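Local coordinates for protein ORF 37 (Human herpesvirus 8 type M, PDB 3FHD) that cuts double- and single-stranded DNA as a magnesium-binding endo- and exonuclease of the PD-(D/E)XK superfamily, helping to process branched viral DNA intermediates toward packaged unit-length genomes, at residues A[119-122]-A[123-126]; A[216-219]-A[220-223]; A[350-353]-A[354-358]. One frame throughout, in Å; residues are numbered along the deposited sequence.

In the fold
All three interactions are local, each within one unbroken run of chain at a helix end, and follow one another in sequence. Interaction 1 starts helix 122-130 in the helical N-terminal part of the chain; interaction 2 turns the chain out of helix 203-217 toward strand 223-224; interaction 3 finishes helix 348-355 ahead of strand 362-367 of the mixed sheet. Interactions 2 and 3 have centres about 30 Å apart and nearest atoms about 17 Å apart, while the centre of interaction 1 is about 45 and 48 Å from theirs. Interaction 2 lies nearest the magnesium-binding residues, the side chain of L217 being about 9 Å from that of I267; the other two lie away.

Interaction 1: A[119-122]-A[123-126]; sequences LLDV and ASVY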
loop_
_atom_site.group_PDB
_atom_site.type_symbol
_atom_site.label_atom_id
_atom_site.label_comp_id
_atom_site.label_asym_id
_atom_site.label_seq_id
_atom_site.Cartn_x
_atom_site.Cartn_y
_atom_site.Cartn_z
ATOM N N LEU A 119 29.433 4.337 13.540
ATOM C CA LEU A 119 29.377 5.792 13.365
ATOM C C LEU A 119 28.224 6.429 14.131
ATOM O O LEU A 119 27.111 5.898 14.166
ATOM C CB LEU A 119 29.306 6.160 11.881
ATOM C CG LEU A 119 30.419 5.691 10.936
ATOM C CD1 LEU A 119 30.083 6.101 9.501
ATOM C CD2 LEU A 119 31.793 6.218 11.356
ATOM N N LEU A 120 28.503 7.567 14.749
ATOM C CA LEU A 120 27.550 8.241 15.619
ATOM C C LEU A 120 27.191 9.644 15.151
ATOM O O LEU A 120 26.150 10.173 15.550
ATOM C CB LEU A 120 28.097 8.328 17.053
ATOM C CG LEU A 120 28.268 6.996 17.790
ATOM C CD1 LEU A 120 29.317 7.141 18.886
ATOM C CD2 LEU A 120 26.932 6.472 18.330
ATOM N N ASP A 121 28.051 10.246 14.328
ATOM C CA ASP A 121 27.849 11.617 13.841
ATOM C C ASP A 121 27.215 11.660 12.444
ATOM O O ASP A 121 27.484 10.798 11.599
ATOM C CB ASP A 121 29.178 12.388 13.852
ATOM C CG ASP A 121 30.161 11.846 12.843
ATOM O OD1 ASP A 121 30.433 10.619 12.879
ATOM O OD2 ASP A 121 30.646 12.643 12.007
ATOM N N VAL A 122 26.366 12.659 12.207
ATOM C CA VAL A 122 25.644 12.740 10.942
ATOM C C VAL A 122 26.572 12.950 9.737
ATOM O O VAL A 122 26.346 12.336 8.703
ATOM C CB VAL A 122 24.466 13.745 10.990
ATOM C CG1 VAL A 122 24.971 15.192 11.082
ATOM C CG2 VAL A 122 23.550 13.555 9.817
ATOM N N ALA A 123 27.631 13.755 9.873
ATOM C CA ALA A 123 28.567 13.959 8.763
ATOM C C ALA A 123 29.101 12.635 8.220
ATOM O O ALA A 123 29.077 12.418 7.018
ATOM C CB ALA A 123 29.720 14.875 9.160
ATOM N N SER A 124 29.570 11.754 9.103
ATOM C CA SER A 124 30.162 10.464 8.685
ATOM C C SER A 124 29.141 9.480 8.160
ATOM O O SER A 124 29.338 8.852 7.110
ATOM C CB SER A 124 30.923 9.815 9.832
ATOM O OG SER A 124 31.973 10.654 10.235
ATOM N N VAL A 125 28.037 9.342 8.889
ATOM C CA VAL A 125 26.969 8.449 8.465
ATOM C C VAL A 125 26.510 8.848 7.065
ATOM O O VAL A 125 26.455 7.997 6.161
ATOM C CB VAL A 125 25.794 8.455 9.461
ATOM C CG1 VAL A 125 24.607 7.688 8.913
ATOM C CG2 VAL A 125 26.272 7.835 10.780
ATOM N N TYR A 126 26.265 10.151 6.867
ATOM C CA TYR A 126 25.861 10.641 5.550
ATOM C C TYR A 126 26.877 10.299 4.444
ATOM O O TYR A 126 26.484 9.839 3.372
ATOM C CB TYR A 126 25.539 12.153 5.542
ATOM C CG TYR A 126 25.167 12.566 4.147
ATOM C CD1 TYR A 126 23.849 12.409 3.681
ATOM C CD2 TYR A 126 26.140 13.003 3.262
ATOM C CE1 TYR A 126 23.523 12.718 2.392
ATOM C CE2 TYR A 126 25.833 13.329 1.954
ATOM C CZ TYR A 126 24.519 13.174 1.532
ATOM O OH TYR A 126 24.204 13.481 0.244
HETATM O O HOH W 1 28.609 15.341 12.250
#
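L119 lays its CB against CG2 of V125, 3.6 Å away, and runs its CD1 up to the backbone O of S124, so the leucine folds back against the first turn of helix 122-130. Two residues on, D121 stands at the N-cap. Its CG sits between its own backbone N and carbonyl carbon (chi1 67°), which turns the carboxylate forward over the start of the helix. OD2 there takes two bonds from S124. The hydroxyl OG donates at 3.0 Å to the syn lone pair of D121 OD2, the one on the OD1 side. The amide N of S124 reaches D121 OD2 at 3.2 Å from above the carboxylate plane, about 60° out of it, in a moderately bent bond. A water accepts from A123 N and gives a weak bond to the same D121 OD2. Behind the cap the helical bonds begin, V125 N to D121 O at 3.1 Å and Y126 N to V122 O at 2.9 Å. V125 also packs on A87, Y90 and F91 of helix 83-100, and the ring of Y126 meets W71 while its OH bonds to S80 N. Chemically, the cap supplies an acceptor to an amide that has no preceding turn to bond to, and the negative carboxylate probably interacts favourably with the positive end of the helix dipole.

Interaction 2: A[216-219]-A[220-223]; sequences LLHP and DETN
H218 and E221 meet with the imidazole and carboxylate planes nearly perpendicular, 85° apart. E221 OE1 lies at the edge of the ring, in its plane, and H218 ND1 donates to it almost straight at 3.1 Å. Seen from the glutamate, however, the same donor arrives from above the carboxylate, 54° out of its plane. An extended chain beyond CG carries the E221 carboxylate back to the histidine. N223 comes from another direction: its ND2 gives H218 O a nearly linear bond of 3.1 Å lying in the amide plane, and its OD1 rests 3.5 Å from H218 CB. That OD1 is buried here and finds no polar partner. H218 O also receives a weak bond from E221 N at 3.4 Å, closing the type I beta turn of residues 218 to 221, so backbone and side chain both grip this one carbonyl. The far side of the imidazole is fixed too, NE2 bonding to the OH of Y265, whose ring meets that of H218. The turn thus leads the chain from the end of helix 203-217 into strand 223-224, with H218 and N223 packed on F244 of strand 244-245 and Y265 coming from the neighbouring strand 262-269.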
loop_
_atom_site.group_PDB
_atom_site.type_symbol
_atom_site.label_atom_id
_atom_site.label_comp_id
_atom_site.label_asym_id
_atom_site.label_seq_id
_atom_site.Cartn_x
_atom_site.Cartn_y
_atom_site.Cartn_z
ATOM N N LEU A 216 -8.937 -19.607 -1.103
ATOM C CA LEU A 216 -9.880 -19.976 -2.164
ATOM C C LEU A 216 -9.401 -19.699 -3.571
ATOM O O LEU A 216 -9.785 -20.413 -4.498
ATOM C CB LEU A 216 -11.271 -19.369 -1.928
ATOM C CG LEU A 216 -11.921 -19.574 -0.546
ATOM C CD1 LEU A 216 -13.262 -18.870 -0.487
ATOM C CD2 LEU A 216 -12.085 -21.060 -0.159
ATOM N N LEU A 217 -8.564 -18.683 -3.742
ATOM C CA LEU A 217 -8.033 -18.336 -5.071
ATOM C C LEU A 217 -6.634 -18.877 -5.305
ATOM O O LEU A 217 -6.274 -19.171 -6.431
ATOM C CB LEU A 217 -8.023 -16.811 -5.304
ATOM C CG LEU A 217 -9.250 -16.168 -5.971
ATOM C CD1 LEU A 217 -10.535 -16.474 -5.201
ATOM C CD2 LEU A 217 -9.058 -14.637 -6.103
ATOM N N HIS A 218 -5.832 -18.977 -4.251
ATOM C CA HIS A 218 -4.444 -19.403 -4.427
ATOM C C HIS A 218 -4.059 -20.529 -3.454
ATOM O O HIS A 218 -3.052 -20.440 -2.753
ATOM C CB HIS A 218 -3.511 -18.187 -4.313
ATOM C CG HIS A 218 -3.759 -17.135 -5.350
ATOM N ND1 HIS A 218 -3.343 -17.264 -6.659
ATOM C CD2 HIS A 218 -4.360 -15.921 -5.266
ATOM C CE1 HIS A 218 -3.680 -16.181 -7.337
ATOM N NE2 HIS A 218 -4.296 -15.349 -6.514
ATOM N N PRO A 219 -4.862 -21.609 -3.420
ATOM C CA PRO A 219 -4.635 -22.632 -2.400
ATOM C C PRO A 219 -3.357 -23.439 -2.669
ATOM O O PRO A 219 -2.755 -23.957 -1.733
ATOM C CB PRO A 219 -5.875 -23.524 -2.517
ATOM C CG PRO A 219 -6.278 -23.415 -3.960
ATOM C CD PRO A 219 -5.977 -21.957 -4.316
ATOM N N ASP A 220 -2.961 -23.498 -3.941
ATOM C CA ASP A 220 -1.854 -24.325 -4.427
ATOM C C ASP A 220 -0.559 -23.546 -4.595
ATOM O O ASP A 220 0.379 -24.021 -5.238
ATOM C CB ASP A 220 -2.222 -24.944 -5.782
ATOM C CG ASP A 220 -3.256 -26.057 -5.666
ATOM O OD1 ASP A 220 -3.620 -26.466 -4.536
ATOM O OD2 ASP A 220 -3.708 -26.534 -6.724
ATOM N N GLU A 221 -0.508 -22.344 -4.039
ATOM C CA GLU A 221 0.634 -21.467 -4.284
ATOM C C GLU A 221 1.252 -20.934 -3.013
ATOM O O GLU A 221 0.616 -20.913 -1.951
ATOM C CB GLU A 221 0.236 -20.311 -5.207
ATOM C CG GLU A 221 -0.439 -20.781 -6.491
ATOM C CD GLU A 221 -0.989 -19.652 -7.324
ATOM O OE1 GLU A 221 -2.086 -19.828 -7.904
ATOM O OE2 GLU A 221 -0.323 -18.592 -7.397
ATOM N N THR A 222 2.505 -20.516 -3.127
ATOM C CA THR A 222 3.167 -19.801 -2.043
ATOM C C THR A 222 2.706 -18.332 -2.074
ATOM O O THR A 222 2.831 -17.653 -3.096
ATOM C CB THR A 222 4.729 -19.989 -2.059
ATOM O OG1 THR A 222 5.373 -18.832 -1.520
ATOM C CG2 THR A 222 5.257 -20.249 -3.478
ATOM N N ASN A 223 2.121 -17.884 -0.964
ATOM C CA ASN A 223 1.581 -16.526 -0.853
ATOM C C ASN A 223 2.146 -15.799 0.350
ATOM O O ASN A 223 2.572 -16.412 1.337
ATOM C CB ASN A 223 0.052 -16.552 -0.698
ATOM C CG ASN A 223 -0.627 -17.490 -1.662
ATOM O OD1 ASN A 223 -0.350 -17.478 -2.867
ATOM N ND2 ASN A 223 -1.549 -18.299 -1.140
#

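Interaction 3: A[350-353]-A[354-358]; sequences IREC and ILHNS
The imidazole of H356 has E352 O at its edge, in the ring plane, where ND1 donates to it at 3.0 Å. The E352 carboxylate runs alongside the ring in the same direction with its plane turned 76° to it, and OE1 comes to 3.8 Å from H356 CE1. A bend at chi2 of 92° brings that carboxylate round to the histidine; its negative charge would probably favour a protonated ring, although E352 OE1 stays 4.1 Å from H356 ND1 without a salt bridge. The backbone N of H356 also bonds to E352 O, from the opposite face of the carbonyl plane to ND1, so one residue grips this carbonyl twice. N357 treats the next carbonyl similarly: its ND2 meets C353 O at 2.9 Å, 11° out of the amide plane. I354 O is the third to be held: S358 OG donates to I354 O at 2.8 Å, and N357 N comes from the opposite face. Side-chain donors of H356, N357 and S358 thus add bonds to these last carbonyls, where the helix gives way to loop. Along the helix I350 CG2 packs 3.8 Å from I354 CD1. Helix 348-355 stops here beside helix 394-412, whose F396 touches C353 and N357; N357 OD1 bonds to the amide of Y465, just past strand 455-464, and the chain goes on to strand 362-367 next to it in the sheet.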
loop_
_atom_site.group_PDB
_atom_site.type_symbol
_atom_site.label_atom_id
_atom_site.label_comp_id
_atom_site.label_asym_id
_atom_site.label_seq_id
_atom_site.Cartn_x
_atom_site.Cartn_y
_atom_site.Cartn_z
ATOM N N ILE A 350 -5.363 10.155 -19.408
ATOM C CA ILE A 350 -6.598 9.438 -19.046
ATOM C C ILE A 350 -7.093 8.531 -20.178
ATOM O O ILE A 350 -7.397 7.353 -19.956
ATOM C CB ILE A 350 -7.726 10.386 -18.506
ATOM C CG1 ILE A 350 -7.410 10.866 -17.079
ATOM C CG2 ILE A 350 -9.078 9.676 -18.489
ATOM C CD1 ILE A 350 -7.410 9.769 -16.023
ATOM N N ARG A 351 -7.136 9.068 -21.397
ATOM C CA ARG A 351 -7.554 8.281 -22.553
ATOM C C ARG A 351 -6.718 7.005 -22.719
ATOM O O ARG A 351 -7.263 5.917 -22.963
ATOM C CB ARG A 351 -7.501 9.127 -23.821
ATOM C CG ARG A 351 -8.583 8.784 -24.798
ATOM C CD ARG A 351 -8.431 9.576 -26.098
ATOM N NE ARG A 351 -8.527 11.022 -25.878
ATOM C CZ ARG A 351 -9.653 11.736 -25.923
ATOM N NH1 ARG A 351 -10.834 11.161 -26.185
ATOM N NH2 ARG A 351 -9.591 13.043 -25.708
ATOM N N GLU A 352 -5.402 7.149 -22.565
ATOM C CA GLU A 352 -4.448 6.036 -22.700
ATOM C C GLU A 352 -4.686 4.971 -21.612
ATOM O O GLU A 352 -4.637 3.763 -21.880
ATOM C CB GLU A 352 -3.026 6.592 -22.654
ATOM C CG GLU A 352 -1.900 5.560 -22.563
ATOM C CD GLU A 352 -1.359 5.135 -23.925
ATOM O OE1 GLU A 352 -2.152 4.973 -24.894
ATOM O OE2 GLU A 352 -0.117 4.947 -24.016
ATOM N N CYS A 353 -4.960 5.432 -20.392
ATOM C CA CYS A 353 -5.229 4.523 -19.295
ATOM C C CYS A 353 -6.545 3.787 -19.525
ATOM O O CYS A 353 -6.635 2.600 -19.228
ATOM C CB CYS A 353 -5.258 5.261 -17.942
ATOM S SG CYS A 353 -3.634 5.917 -17.368
ATOM N N ILE A 354 -7.566 4.479 -20.029
ATOM C CA ILE A 354 -8.840 3.802 -20.343
ATOM C C ILE A 354 -8.619 2.746 -21.432
ATOM O O ILE A 354 -9.092 1.615 -21.308
ATOM C CB ILE A 354 -9.982 4.787 -20.703
ATOM C CG1 ILE A 354 -10.415 5.579 -19.458
ATOM C CG2 ILE A 354 -11.210 4.030 -21.259
ATOM C CD1 ILE A 354 -11.286 6.790 -19.741
ATOM N N LEU A 355 -7.881 3.125 -22.484
ATOM C CA LEU A 355 -7.499 2.208 -23.564
ATOM C C LEU A 355 -6.935 0.865 -23.059
ATOM O O LEU A 355 -7.255 -0.195 -23.602
ATOM C CB LEU A 355 -6.492 2.880 -24.518
ATOM C CG LEU A 355 -6.147 2.051 -25.756
ATOM C CD1 LEU A 355 -7.417 1.856 -26.589
ATOM C CD2 LEU A 355 -5.047 2.711 -26.575
ATOM N N HIS A 356 -6.098 0.926 -22.024
ATOM C CA HIS A 356 -5.446 -0.251 -21.459
ATOM C C HIS A 356 -6.203 -0.910 -20.309
ATOM O O HIS A 356 -5.736 -1.926 -19.766
ATOM C CB HIS A 356 -4.027 0.122 -21.023
ATOM C CG HIS A 356 -3.105 0.281 -22.188
ATOM N ND1 HIS A 356 -3.035 1.445 -22.921
ATOM C CD2 HIS A 356 -2.300 -0.609 -22.810
ATOM C CE1 HIS A 356 -2.185 1.281 -23.922
ATOM N NE2 HIS A 356 -1.733 0.039 -23.882
ATOM N N ASN A 357 -7.353 -0.331 -19.949
ATOM C CA ASN A 357 -8.184 -0.858 -18.862
ATOM C C ASN A 357 -9.650 -0.988 -19.276
ATOM O O ASN A 357 -10.556 -0.542 -18.568
ATOM C CB ASN A 357 -8.055 -0.016 -17.589
ATOM C CG ASN A 357 -6.712 -0.189 -16.913
ATOM O OD1 ASN A 357 -6.467 -1.196 -16.230
ATOM N ND2 ASN A 357 -5.821 0.775 -17.125
ATOM N N SER A 358 -9.873 -1.600 -20.431
ATOM C CA SER A 358 -11.235 -1.778 -20.914
ATOM C C SER A 358 -11.444 -3.088 -21.679
ATOM O O SER A 358 -12.377 -3.187 -22.462
ATOM C CB SER A 358 -11.684 -0.551 -21.726
ATOM O OG SER A 358 -10.726 -0.230 -22.722
#